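Side-chain contacts in uncharacterized protein (Bacteroides uniformis ATCC 8492, PDB 4Q68), which probably acts as a highly specific N-acetylmuramoyl-L-alanine amidase of the NlpC/P60 kind, cutting between the sugar and the peptide of cell-wall fragments: residues His22-Asp27 with Glu31-Cys36; Asp40-Val45 with His89-Trp94; Asp82-Arg87 with Pro137-Lys142. One frame throughout, in Å; residues are numbered along the deposited sequence. Where two conformers were deposited one is given.

Contact 1: His22-Asp27 with Glu31-Cys36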
loop_
_atom_site.group_PDB
_atom_site.type_symbol
_atom_site.label_atom_id
_atom_site.label_comp_id
_atom_site.label_asym_id
_atom_site.label_seq_id
_atom_site.Cartn_x
_atom_site.Cartn_y
_atom_site.Cartn_z
ATOM N N HIS A 22 7.923 7.530 9.191
ATOM C CA HIS A 22 8.278 6.758 10.390
ATOM C C HIS A 22 7.303 6.933 11.555
ATOM O O HIS A 22 7.675 6.712 12.716
ATOM C CB HIS A 22 9.716 7.062 10.855
ATOM C CG HIS A 22 10.700 7.207 9.734
ATOM N ND1 HIS A 22 10.919 6.214 8.804
ATOM C CD2 HIS A 22 11.522 8.228 9.395
ATOM C CE1 HIS A 22 11.828 6.619 7.935
ATOM N NE2 HIS A 22 12.213 7.838 8.273
ATOM N N THR A 23 6.052 7.276 11.257
ATOM C CA THR A 23 5.071 7.487 12.313
ATOM C C THR A 23 4.748 6.226 13.121
ATOM O O THR A 23 4.199 6.338 14.211
ATOM C CB THR A 23 3.749 8.086 11.803
ATOM O OG1 THR A 23 3.157 7.210 10.822
ATOM C CG2 THR A 23 3.948 9.490 11.255
ATOM N N LEU A 24 5.076 5.038 12.607
ATOM C CA LEU A 24 4.787 3.785 13.317
ATOM C C LEU A 24 5.966 3.259 14.145
ATOM O O LEU A 24 5.843 2.197 14.752
ATOM C CB LEU A 24 4.334 2.712 12.322
ATOM C CG LEU A 24 3.188 3.112 11.387
ATOM C CD1 LEU A 24 2.723 1.900 10.600
ATOM C CD2 LEU A 24 2.016 3.743 12.122
ATOM N N GLU A 25 7.089 3.985 14.174
ATOM C CA GLU A 25 8.348 3.410 14.673
ATOM C C GLU A 25 8.823 3.801 16.071
ATOM O O GLU A 25 10.033 3.784 16.351
ATOM C CB GLU A 25 9.495 3.684 13.704
ATOM C CG GLU A 25 9.194 3.438 12.247
ATOM C CD GLU A 25 8.694 2.040 11.917
ATOM O OE1 GLU A 25 8.703 1.146 12.793
ATOM O OE2 GLU A 25 8.258 1.841 10.754
ATOM N N ALA A 26 7.901 4.073 16.974
ATOM C CA ALA A 26 8.295 4.347 18.354
ATOM C C ALA A 26 9.100 3.198 18.960
ATOM O O ALA A 26 8.902 2.024 18.627
ATOM C CB ALA A 26 7.078 4.594 19.202
ATOM N N ASP A 27 9.978 3.553 19.898
ATOM C CA ASP A 27 10.679 2.578 20.706
ATOM C C ASP A 27 9.677 1.734 21.486
ATOM O O ASP A 27 8.547 2.146 21.731
ATOM C CB ASP A 27 11.626 3.272 21.705
ATOM C CG ASP A 27 12.835 3.930 21.046
ATOM O OD1 ASP A 27 13.134 3.626 19.879
ATOM O OD2 ASP A 27 13.514 4.745 21.719
ATOM N N GLU A 31 2.965 -2.020 18.854
ATOM C CA GLU A 31 1.570 -1.813 19.255
ATOM C C GLU A 31 0.851 -1.112 18.111
ATOM O O GLU A 31 1.489 -0.540 17.239
ATOM C CB GLU A 31 1.488 -0.941 20.518
ATOM C CG GLU A 31 2.185 -1.565 21.726
ATOM C CD GLU A 31 2.036 -0.785 23.016
ATOM O OE1 GLU A 31 1.690 0.416 22.973
ATOM O OE2 GLU A 31 2.306 -1.390 24.073
ATOM N N LEU A 32 -0.475 -1.134 18.132
ATOM C CA LEU A 32 -1.252 -0.450 17.103
ATOM C C LEU A 32 -1.142 1.059 17.286
ATOM O O LEU A 32 -1.586 1.589 18.296
ATOM C CB LEU A 32 -2.709 -0.880 17.174
ATOM C CG LEU A 32 -3.615 -0.317 16.078
ATOM C CD1 LEU A 32 -3.264 -0.843 14.700
ATOM C CD2 LEU A 32 -5.063 -0.614 16.413
ATOM N N VAL A 33 -0.556 1.738 16.308
ATOM C CA VAL A 33 -0.377 3.181 16.325
ATOM C C VAL A 33 -1.369 3.800 15.347
ATOM O O VAL A 33 -1.406 3.451 14.174
ATOM C CB VAL A 33 1.069 3.555 15.935
ATOM C CG1 VAL A 33 1.248 5.059 15.794
ATOM C CG2 VAL A 33 2.064 2.993 16.954
ATOM N N ILE A 34 -2.143 4.757 15.838
ATOM C CA ILE A 34 -3.078 5.494 15.019
ATOM C C ILE A 34 -2.675 6.963 15.013
ATOM O O ILE A 34 -2.759 7.637 16.042
ATOM C CB ILE A 34 -4.523 5.317 15.510
ATOM C CG1 ILE A 34 -4.884 3.822 15.534
ATOM C CG2 ILE A 34 -5.487 6.099 14.617
ATOM C CD1 ILE A 34 -6.275 3.513 16.077
ATOM N N ASN A 35 -2.195 7.434 13.873
ATOM C CA ASN A 35 -1.815 8.832 13.698
ATOM C C ASN A 35 -2.378 9.304 12.376
ATOM O O ASN A 35 -1.725 9.246 11.340
ATOM C CB ASN A 35 -0.300 9.008 13.744
ATOM C CG ASN A 35 0.118 10.467 13.768
ATOM O OD1 ASN A 35 -0.697 11.356 13.496
ATOM N ND2 ASN A 35 1.385 10.716 14.095
ATOM N N CYS A 36 -3.612 9.784 12.424
ATOM C CA CYS A 36 -4.295 10.183 11.207
ATOM C C CYS A 36 -3.958 11.617 10.786
ATOM O O CYS A 36 -4.380 12.035 9.705
ATOM C CB CYS A 36 -5.808 9.981 11.319
ATOM S SG CYS A 36 -6.283 8.247 11.613
HETATM O O HOH W 1 0.494 7.521 10.138
HETATM O O HOH W 2 3.184 8.702 15.229
#
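V33 is the first residue of 31-36 to reach T23 and L24. Its CB lies 3.9 Å from CD2 of L24, and the two side chains meet aslant. With CG1 anti to the backbone N (chi1 174°), that methyl rests 3.6 Å from T23 O, beside the same leucine branch. V33 thus closes one side of a leucine that also packs on T43, R75 and R87. Two residues on, N35 comes in at about a right angle to T23, its ND2 4.0 Å from the T23 CG2 methyl. No direct hydrogen bond joins the segments here; two waters do the work. One donates to T23 O over 2.8 Å and accepts from N35 ND2. The other is hydrogen-bonded to T23 OG1 and donates to the backbone N35 O at 3.1 Å. The amide of N35 is held at both ends by its own loop: ND2 also donates to E38 OE1, and OD1 accepts from D37 N. The chemistry thus divides between a small apolar patch at L24 and V33 and a hydrated polar join at T23 and N35, which lets these two irregular loop segments pair without strand-like backbone bonding.

Contact 2: Asp40-Val45 with His89-Trp94. With NAG (2-acetamido-2-deoxy-beta-D-glucopyranose), chain B.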
loop_
_atom_site.group_PDB
_atom_site.type_symbol
_atom_site.label_atom_id
_atom_site.label_comp_id
_atom_site.label_asym_id
_atom_site.label_seq_id
_atom_site.Cartn_x
_atom_site.Cartn_y
_atom_site.Cartn_z
ATOM N N ASP A 40 2.176 8.650 5.890
ATOM C CA ASP A 40 2.993 8.367 4.726
ATOM C C ASP A 40 2.132 7.672 3.684
ATOM O O ASP A 40 0.929 7.561 3.843
ATOM C CB ASP A 40 4.282 7.629 5.104
ATOM C CG ASP A 40 4.042 6.254 5.671
ATOM O OD1 ASP A 40 3.092 5.581 5.229
ATOM O OD2 ASP A 40 4.835 5.833 6.549
ATOM N N CYS A 41 2.720 7.251 2.579
ATOM C CA CYS A 41 1.874 6.754 1.488
ATOM C C CYS A 41 1.105 5.494 1.881
ATOM O O CYS A 41 -0.019 5.296 1.408
ATOM C CB CYS A 41 2.651 6.536 0.184
ATOM S SG CYS A 41 3.883 5.239 0.217
ATOM N N THR A 42 1.701 4.666 2.739
ATOM C CA THR A 42 1.095 3.415 3.138
ATOM C C THR A 42 0.107 3.626 4.286
ATOM O O THR A 42 -0.999 3.092 4.256
ATOM C CB THR A 42 2.188 2.381 3.447
ATOM O OG1 THR A 42 2.958 2.164 2.255
ATOM C CG2 THR A 42 1.594 1.058 3.875
ATOM N N THR A 43 0.487 4.411 5.300
ATOM C CA THR A 43 -0.465 4.618 6.379
ATOM C C THR A 43 -1.722 5.328 5.879
ATOM O O THR A 43 -2.809 5.029 6.355
ATOM C CB THR A 43 0.096 5.297 7.638
ATOM O OG1 THR A 43 0.369 6.676 7.390
ATOM C CG2 THR A 43 1.352 4.607 8.165
ATOM N N LEU A 44 -1.596 6.234 4.909
ATOM C CA LEU A 44 -2.784 6.871 4.342
ATOM C C LEU A 44 -3.746 5.810 3.817
ATOM O O LEU A 44 -4.940 5.809 4.121
ATOM C CB LEU A 44 -2.412 7.815 3.209
ATOM C CG LEU A 44 -3.615 8.358 2.437
ATOM C CD1 LEU A 44 -4.521 9.218 3.297
ATOM C CD2 LEU A 44 -3.124 9.154 1.256
ATOM N N VAL A 45 -3.241 4.923 2.974
ATOM C CA VAL A 45 -4.088 3.884 2.401
ATOM C C VAL A 45 -4.705 3.002 3.496
ATOM O O VAL A 45 -5.883 2.652 3.438
ATOM C CB VAL A 45 -3.311 3.058 1.355
ATOM C CG1 VAL A 45 -4.093 1.812 0.945
ATOM C CG2 VAL A 45 -2.988 3.926 0.142
ATOM N N HIS A 89 5.060 -5.263 6.294
ATOM C CA HIS A 89 5.970 -4.288 5.700
ATOM C C HIS A 89 6.015 -4.353 4.180
ATOM O O HIS A 89 6.098 -3.320 3.524
ATOM C CB HIS A 89 7.390 -4.504 6.204
ATOM C CG HIS A 89 7.519 -4.356 7.677
ATOM N ND1 HIS A 89 7.391 -3.143 8.300
ATOM C CD2 HIS A 89 7.718 -5.275 8.649
ATOM C CE1 HIS A 89 7.545 -3.319 9.599
ATOM N NE2 HIS A 89 7.736 -4.602 9.839
ATOM N N TYR A 90 6.017 -5.560 3.629
ATOM C CA TYR A 90 6.087 -5.723 2.188
ATOM C C TYR A 90 4.688 -5.728 1.598
ATOM O O TYR A 90 3.815 -6.475 2.057
ATOM C CB TYR A 90 6.828 -6.996 1.820
ATOM C CG TYR A 90 8.294 -6.982 2.132
ATOM C CD1 TYR A 90 9.157 -6.116 1.470
ATOM C CD2 TYR A 90 8.842 -7.864 3.059
ATOM C CE1 TYR A 90 10.513 -6.130 1.723
ATOM C CE2 TYR A 90 10.204 -7.893 3.303
ATOM C CZ TYR A 90 11.037 -7.034 2.621
ATOM O OH TYR A 90 12.401 -7.076 2.794
ATOM N N ILE A 91 4.475 -4.925 0.567
ATOM C CA ILE A 91 3.143 -4.780 0.035
ATOM C C ILE A 91 2.632 -6.068 -0.611
ATOM O O ILE A 91 1.446 -6.353 -0.522
ATOM C CB ILE A 91 3.034 -3.528 -0.852
ATOM C CG1 ILE A 91 3.400 -2.281 -0.030
ATOM C CG2 ILE A 91 1.627 -3.399 -1.441
ATOM C CD1 ILE A 91 2.683 -2.153 1.324
ATOM N N ALA A 92 3.497 -6.905 -1.180
ATOM C CA ALA A 92 3.002 -8.200 -1.676
ATOM C C ALA A 92 2.348 -8.976 -0.537
ATOM O O ALA A 92 1.335 -9.642 -0.722
ATOM C CB ALA A 92 4.119 -9.027 -2.290
ATOM N N ASP A 93 2.955 -8.910 0.648
ATOM C CA ASP A 93 2.463 -9.624 1.839
ATOM C C ASP A 93 1.166 -8.990 2.354
ATOM O O ASP A 93 0.219 -9.687 2.723
ATOM C CB ASP A 93 3.563 -9.566 2.900
ATOM C CG ASP A 93 3.512 -10.696 3.916
ATOM O OD1 ASP A 93 2.720 -11.656 3.781
ATOM O OD2 ASP A 93 4.336 -10.603 4.850
ATOM N N TRP A 94 1.133 -7.661 2.355
ATOM C CA TRP A 94 -0.045 -6.867 2.713
ATOM C C TRP A 94 -1.234 -7.233 1.809
ATOM O O TRP A 94 -2.345 -7.428 2.291
ATOM C CB TRP A 94 0.352 -5.394 2.594
ATOM C CG TRP A 94 -0.589 -4.351 3.096
ATOM C CD1 TRP A 94 -0.526 -3.736 4.311
ATOM C CD2 TRP A 94 -1.633 -3.698 2.368
ATOM N NE1 TRP A 94 -1.481 -2.761 4.398
ATOM C CE2 TRP A 94 -2.167 -2.704 3.214
ATOM C CE3 TRP A 94 -2.154 -3.838 1.074
ATOM C CZ2 TRP A 94 -3.209 -1.871 2.813
ATOM C CZ3 TRP A 94 -3.188 -2.993 0.679
ATOM C CH2 TRP A 94 -3.705 -2.032 1.550
HETATM C C1 NAG B . 6.530 0.844 4.358
HETATM C C2 NAG B . 7.509 0.029 5.192
HETATM C C3 NAG B . 6.867 -0.451 6.491
HETATM C C4 NAG B . 6.075 0.660 7.176
HETATM C C5 NAG B . 5.199 1.430 6.195
HETATM C C6 NAG B . 4.526 2.599 6.903
HETATM C C7 NAG B . 9.311 -1.147 4.008
HETATM C C8 NAG B . 9.763 -2.369 3.279
HETATM N N2 NAG B . 8.047 -1.101 4.437
HETATM O O1 NAG B . 7.229 1.380 3.275
HETATM O O3 NAG B . 7.902 -0.844 7.356
HETATM O O4 NAG B . 5.304 0.145 8.235
HETATM O O5 NAG B . 5.988 1.902 5.125
HETATM O O6 NAG B . 5.495 3.477 7.421
HETATM O O7 NAG B . 10.128 -0.247 4.177
#
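V45 meets W94 where the start of helix 41-53 packs against helix 91-100, with the capping box of D40 and T43 opening the first of them. V45 CG1 comes obliquely to the indole, 3.9 Å from CH2 at its far corner, while W94 NE1 donates to OE2 of E46, the residue after V45. A turn earlier, T42 CG2, in one of its two conformers, stands 4.2 Å from I91 CD1, and both residues lean on M191 of strand 188-197. This strand also brings H190 against C41, consistent with the papain-like layout of NlpC/P60 enzymes, in which a cysteine at a helix start faces a strand histidine. Near the sugar, H89 can be followed outward. Its CB is 3.9 Å from NAG O3, and CG is closer to that oxygen at 3.5 Å. ND1 is hydrogen-bonded to O3, bent to 144° and with the oxygen at the ring edge, though its 2.5 Å separation is unusually short. Beyond it CE1 still borders O3, and NE2 at the tip is hydrogen-bonded to Y84 O; together the two bonds would hold the ring's rotation. D40 approaches a different part of the sugar, its OD2 2.6 Å from the exocyclic NAG O6. With CG lodged between N and C (chi1 65°), its carboxylate turns back over the helix start, where OD1 also takes a weak bond from T42 N. A leucine in place of D40 would probably leave T42 N and T43 N without their acceptor and NAG O6 without its carboxylate neighbour. The box is closed by D40 N donating to T43 OG1, and by T43 N reaching D40 OD1 over 2.9 Å, almost straight at 176°.

Contact 3: Asp82-Arg87 with Pro137-Lys142. With NAG (2-acetamido-2-deoxy-beta-D-glucopyranose), chain B.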
loop_
_atom_site.group_PDB
_atom_site.type_symbol
_atom_site.label_atom_id
_atom_site.label_comp_id
_atom_site.label_asym_id
_atom_site.label_seq_id
_atom_site.Cartn_x
_atom_site.Cartn_y
_atom_site.Cartn_z
ATOM N N ASP A 82 2.201 -9.166 16.891
ATOM C CA ASP A 82 3.240 -10.026 17.475
ATOM C C ASP A 82 4.595 -9.548 17.009
ATOM O O ASP A 82 5.247 -10.173 16.172
ATOM C CB ASP A 82 3.030 -11.501 17.117
ATOM C CG ASP A 82 4.104 -12.413 17.708
ATOM O OD1 ASP A 82 4.823 -11.978 18.629
ATOM O OD2 ASP A 82 4.251 -13.554 17.230
ATOM N N GLY A 83 4.991 -8.402 17.529
ATOM C CA GLY A 83 6.294 -7.847 17.254
ATOM C C GLY A 83 6.383 -7.097 15.938
ATOM O O GLY A 83 5.472 -7.090 15.108
ATOM N N TYR A 84 7.529 -6.467 15.733
ATOM C CA TYR A 84 7.778 -5.673 14.536
ATOM C C TYR A 84 7.523 -6.471 13.262
ATOM O O TYR A 84 7.001 -5.938 12.279
ATOM C CB TYR A 84 9.215 -5.195 14.561
ATOM C CG TYR A 84 9.656 -4.391 13.353
ATOM C CD1 TYR A 84 9.220 -3.090 13.157
ATOM C CD2 TYR A 84 10.546 -4.926 12.423
ATOM C CE1 TYR A 84 9.669 -2.338 12.074
ATOM C CE2 TYR A 84 11.005 -4.190 11.346
ATOM C CZ TYR A 84 10.559 -2.907 11.170
ATOM O OH TYR A 84 11.023 -2.193 10.097
ATOM N N THR A 85 7.923 -7.740 13.258
ATOM C CA THR A 85 7.836 -8.517 12.036
ATOM C C THR A 85 6.431 -9.034 11.711
ATOM O O THR A 85 6.230 -9.587 10.631
ATOM C CB THR A 85 8.838 -9.677 12.024
ATOM O OG1 THR A 85 8.534 -10.607 13.070
ATOM C CG2 THR A 85 10.260 -9.155 12.228
ATOM N N SER A 86 5.471 -8.832 12.621
ATOM C CA SER A 86 4.066 -9.130 12.320
ATOM C C SER A 86 3.397 -8.033 11.495
ATOM O O SER A 86 2.335 -8.252 10.932
ATOM C CB SER A 86 3.261 -9.364 13.602
ATOM O OG SER A 86 3.131 -8.186 14.384
ATOM N N ARG A 87 3.996 -6.845 11.447
ATOM C CA ARG A 87 3.493 -5.777 10.588
ATOM C C ARG A 87 3.783 -6.160 9.144
ATOM O O ARG A 87 4.853 -6.678 8.840
ATOM C CB ARG A 87 4.167 -4.447 10.933
ATOM C CG ARG A 87 3.339 -3.249 10.551
ATOM C CD ARG A 87 4.116 -1.965 10.491
ATOM N NE ARG A 87 4.812 -1.677 11.742
ATOM C CZ ARG A 87 5.822 -0.826 11.842
ATOM N NH1 ARG A 87 6.246 -0.153 10.781
ATOM N NH2 ARG A 87 6.424 -0.649 13.011
ATOM N N PRO A 137 18.980 -9.654 15.727
ATOM C CA PRO A 137 19.150 -10.817 14.873
ATOM C C PRO A 137 17.891 -11.673 14.795
ATOM O O PRO A 137 17.644 -12.297 13.769
ATOM C CB PRO A 137 20.310 -11.565 15.532
ATOM C CG PRO A 137 21.088 -10.485 16.177
ATOM C CD PRO A 137 20.072 -9.537 16.707
ATOM N N GLU A 138 17.092 -11.699 15.853
ATOM C CA GLU A 138 15.867 -12.467 15.822
ATOM C C GLU A 138 14.898 -11.883 14.796
ATOM O O GLU A 138 14.295 -12.622 14.021
ATOM C CB GLU A 138 15.211 -12.544 17.203
ATOM C CG GLU A 138 14.008 -13.470 17.200
ATOM C CD GLU A 138 13.382 -13.670 18.563
ATOM O OE1 GLU A 138 13.756 -12.967 19.516
ATOM O OE2 GLU A 138 12.516 -14.558 18.683
ATOM N N ASN A 139 14.722 -10.564 14.809
ATOM C CA ASN A 139 13.833 -9.945 13.823
ATOM C C ASN A 139 14.361 -10.089 12.408
ATOM O O ASN A 139 13.594 -10.281 11.480
ATOM C CB ASN A 139 13.559 -8.478 14.123
ATOM C CG ASN A 139 12.583 -8.274 15.273
ATOM O OD1 ASN A 139 11.836 -9.190 15.654
ATOM N ND2 ASN A 139 12.538 -7.038 15.781
ATOM N N VAL A 140 15.669 -9.954 12.215
ATOM C CA VAL A 140 16.241 -10.159 10.894
ATOM C C VAL A 140 15.937 -11.572 10.387
ATOM O O VAL A 140 15.548 -11.744 9.235
ATOM C CB VAL A 140 17.753 -9.865 10.883
ATOM C CG1 VAL A 140 18.413 -10.368 9.600
ATOM C CG2 VAL A 140 17.987 -8.381 11.061
ATOM N N ALA A 141 16.108 -12.581 11.236
ATOM C CA ALA A 141 15.835 -13.948 10.838
ATOM C C ALA A 141 14.360 -14.145 10.493
ATOM O O ALA A 141 14.033 -14.819 9.512
ATOM C CB ALA A 141 16.285 -14.925 11.910
ATOM N N LYS A 142 13.464 -13.553 11.286
ATOM C CA LYS A 142 12.040 -13.632 10.994
ATOM C C LYS A 142 11.741 -12.993 9.646
ATOM O O LYS A 142 10.957 -13.523 8.854
ATOM C CB LYS A 142 11.226 -12.975 12.102
ATOM C CG LYS A 142 11.148 -13.809 13.368
ATOM C CD LYS A 142 10.468 -13.085 14.522
ATOM C CE LYS A 142 10.311 -13.984 15.736
ATOM N NZ LYS A 142 9.636 -13.297 16.839
HETATM C C1 NAG B . 6.530 0.844 4.358
HETATM C C2 NAG B . 7.509 0.029 5.192
HETATM C C3 NAG B . 6.867 -0.451 6.491
HETATM C C4 NAG B . 6.075 0.660 7.176
HETATM C C5 NAG B . 5.199 1.430 6.195
HETATM C C6 NAG B . 4.526 2.599 6.903
HETATM C C7 NAG B . 9.311 -1.147 4.008
HETATM C C8 NAG B . 9.763 -2.369 3.279
HETATM N N2 NAG B . 8.047 -1.101 4.437
HETATM O O1 NAG B . 7.229 1.380 3.275
HETATM O O3 NAG B . 7.902 -0.844 7.356
HETATM O O4 NAG B . 5.304 0.145 8.235
HETATM O O5 NAG B . 5.988 1.902 5.125
HETATM O O6 NAG B . 5.495 3.477 7.421
HETATM O O7 NAG B . 10.128 -0.247 4.177
HETATM O O HOH W 3 6.953 -13.272 15.743
HETATM O O HOH W 4 9.885 -6.632 17.536
HETATM O O HOH W 5 9.060 -9.375 15.507
#
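T85 and N139 press together without a direct hydrogen bond despite polar surroundings; three waters make the polar links between 82-87 and 137-142. T85 sets its methyl CG2 3.6 Å from N139 O and against the asparagine side chain. Its OG1, held between N and C by chi1 of 64°, lies 3.5 Å from CD of K142, whose extended chain crosses the threonine at about a right angle. Y84 CB meets N139 ND2. Each end of the N139 amide has its own water. One accepts from Y84 N at 3.0 Å and from ND2, which also donates to Q132 O; the other accepts from T85 N and donates to OD1 over 2.8 Å. The third water accepts from K142 NZ and gives a weak bond to D82 OD2, relaying between opposite charges that do not touch. S86 gathers the turn: its N and OG donate to G83 O, and OG accepts from D82 N. The segment runs on to R87, whose NH1 donates to NAG O4 at 2.7 Å and also pairs with E25. The arrangement is a 3-10 turn, 84-86, whose first two N-H groups donate to waters and which docks on the first turns of helix 137-150.

In the fold
Contact 1 comes first along the chain, wholly within the loop between helices 2-12 and 41-53; contacts 2 and 3 follow with their segments alternating. Their centres lie 13 to 17 Å apart. Contact 2 sits near the middle of the molecule, where two helices meet beside strand 188-197 of the main antiparallel sheet, whereas contacts 1 and 3 lie farther out. The three are directly joined, L24 packing on T43 for one. Residues of the loop, of the N-terminus of helix 41-53 and of the connection leading into helix 91-100 converge on one NAG. Distant parts of the chain thus come together near C41 and H190, consistent with an NlpC/P60 amidase.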